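Local coordinates for YHR177W (PDB 4M8B), which probably binds DNA as a transcription factor through its WOPR domain, the part of the longer yeast protein held in this chain, at residues C[172-175]-C[176-180]. Residues are numbered along the deposited sequence; the frame is centred on the assembly and turned at random.
Sequences QKLL and DALQK
Gln172 reaches forward one helical turn to Asp176, its amide nitrogen NE2 giving a hydrogen bond of 3.2 Å to OD1 of Asp176. The glutamine sends CG anti to its own backbone N (chi1 -171°) and then bends at chi2, which swings the amide along the helix toward the carboxylate. The two flat groups do not lie in one plane: they are turned 58° apart, and NE2 comes to OD1 from above the carboxylate, although OD1 itself lies close to the plane of the glutamine amide. The same two residues are also joined through the backbone, Asp176 N to Gln172 O at 2.8 Å, so main chain and side chain tie one i to i+4 pair. On another side of the helix the side chains of Leu174 and Leu178 cross at a slant, CD1 of Leu178 turned back to meet CG of Leu174 at 4.1 Å. These buried leucines face the rest of the domain: Leu174 packs on Leu125 and Phe27, Leu178 on Phe123 and Ala20, while Ala177 rests on Phe127. Further backbone bonds follow, Ala177 N to Lys173 O at 3.1 Å and Leu178 N to Leu174 O at 2.9 Å. The arrangement is that of a short amphipathic alpha-helix, its apolar side laid against strand 113-128 and helix 16-28 of the WOPR domain and its Gln172-Asp176 pair on a more exposed side.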
loop_
_atom_site.group_PDB
_atom_site.type_symbol
_atom_site.label_atom_id
_atom_site.label_comp_id
_atom_site.label_asym_id
_atom_site.label_seq_id
_atom_site.Cartn_x
_atom_site.Cartn_y
_atom_site.Cartn_z
ATOM N N GLN C 172 -13.271 15.463 9.193
ATOM C CA GLN C 172 -13.216 16.322 8.015
ATOM C C GLN C 172 -11.795 16.804 7.734
ATOM O O GLN C 172 -11.412 16.983 6.576
ATOM C CB GLN C 172 -14.160 17.517 8.160
ATOM C CG GLN C 172 -14.319 18.329 6.881
ATOM C CD GLN C 172 -14.954 17.531 5.756
ATOM O OE1 GLN C 172 -15.854 16.723 5.984
ATOM N NE2 GLN C 172 -14.485 17.754 4.533
ATOM N N LYS C 173 -11.017 17.010 8.793
ATOM C CA LYS C 173 -9.634 17.450 8.643
ATOM C C LYS C 173 -8.827 16.421 7.859
ATOM O O LYS C 173 -7.923 16.773 7.099
ATOM C CB LYS C 173 -8.987 17.714 10.008
ATOM C CG LYS C 173 -7.581 18.298 9.915
ATOM C CD LYS C 173 -7.022 18.719 11.274
ATOM C CE LYS C 173 -6.601 17.525 12.118
ATOM N NZ LYS C 173 -5.498 17.871 13.063
ATOM N N LEU C 174 -9.168 15.150 8.042
ATOM C CA LEU C 174 -8.515 14.064 7.321
ATOM C C LEU C 174 -8.948 14.060 5.859
ATOM O O LEU C 174 -8.121 13.922 4.958
ATOM C CB LEU C 174 -8.840 12.719 7.976
ATOM C CG LEU C 174 -8.146 11.481 7.405
ATOM C CD1 LEU C 174 -6.641 11.662 7.441
ATOM C CD2 LEU C 174 -8.552 10.227 8.169
ATOM N N LEU C 175 -10.248 14.219 5.634
ATOM C CA LEU C 175 -10.791 14.276 4.282
ATOM C C LEU C 175 -10.199 15.438 3.481
ATOM O O LEU C 175 -9.885 15.291 2.299
ATOM C CB LEU C 175 -12.320 14.360 4.318
ATOM C CG LEU C 175 -13.048 13.044 4.609
ATOM C CD1 LEU C 175 -14.553 13.245 4.717
ATOM C CD2 LEU C 175 -12.726 12.025 3.532
ATOM N N ASP C 176 -10.038 16.587 4.132
ATOM C CA ASP C 176 -9.459 17.757 3.479
ATOM C C ASP C 176 -7.994 17.512 3.134
ATOM O O ASP C 176 -7.555 17.786 2.017
ATOM C CB ASP C 176 -9.598 19.000 4.363
ATOM C CG ASP C 176 -11.038 19.460 4.504
ATOM O OD1 ASP C 176 -11.835 19.218 3.574
ATOM O OD2 ASP C 176 -11.369 20.069 5.545
ATOM N N ALA C 177 -7.248 16.989 4.102
ATOM C CA ALA C 177 -5.840 16.662 3.905
ATOM C C ALA C 177 -5.642 15.675 2.755
ATOM O O ALA C 177 -4.685 15.782 1.987
ATOM C CB ALA C 177 -5.245 16.108 5.189
ATOM N N LEU C 178 -6.557 14.718 2.640
ATOM C CA LEU C 178 -6.465 13.685 1.613
ATOM C C LEU C 178 -6.705 14.218 0.205
ATOM O O LEU C 178 -6.107 13.739 -0.757
ATOM C CB LEU C 178 -7.435 12.539 1.917
ATOM C CG LEU C 178 -7.008 11.611 3.053
ATOM C CD1 LEU C 178 -8.097 10.598 3.368
ATOM C CD2 LEU C 178 -5.714 10.909 2.682
ATOM N N GLN C 179 -7.581 15.208 0.079
ATOM C CA GLN C 179 -7.891 15.763 -1.233
ATOM C C GLN C 179 -6.803 16.736 -1.698
ATOM O O GLN C 179 -6.618 16.943 -2.898
ATOM C CB GLN C 179 -9.277 16.420 -1.234
ATOM C CG GLN C 179 -9.373 17.704 -0.427
ATOM C CD GLN C 179 -9.177 18.943 -1.282
ATOM O OE1 GLN C 179 -9.267 18.885 -2.509
ATOM N NE2 GLN C 179 -8.911 20.073 -0.634
ATOM N N LYS C 180 -6.077 17.314 -0.743
ATOM C CA LYS C 180 -4.980 18.232 -1.051
ATOM C C LYS C 180 -3.774 17.507 -1.646
ATOM O O LYS C 180 -2.868 18.139 -2.189
ATOM C CB LYS C 180 -4.534 18.993 0.203
ATOM C CG LYS C 180 -5.519 20.032 0.712
ATOM C CD LYS C 180 -4.856 20.960 1.726
ATOM C CE LYS C 180 -4.373 20.206 2.959
ATOM N NZ LYS C 180 -5.497 19.749 3.825
#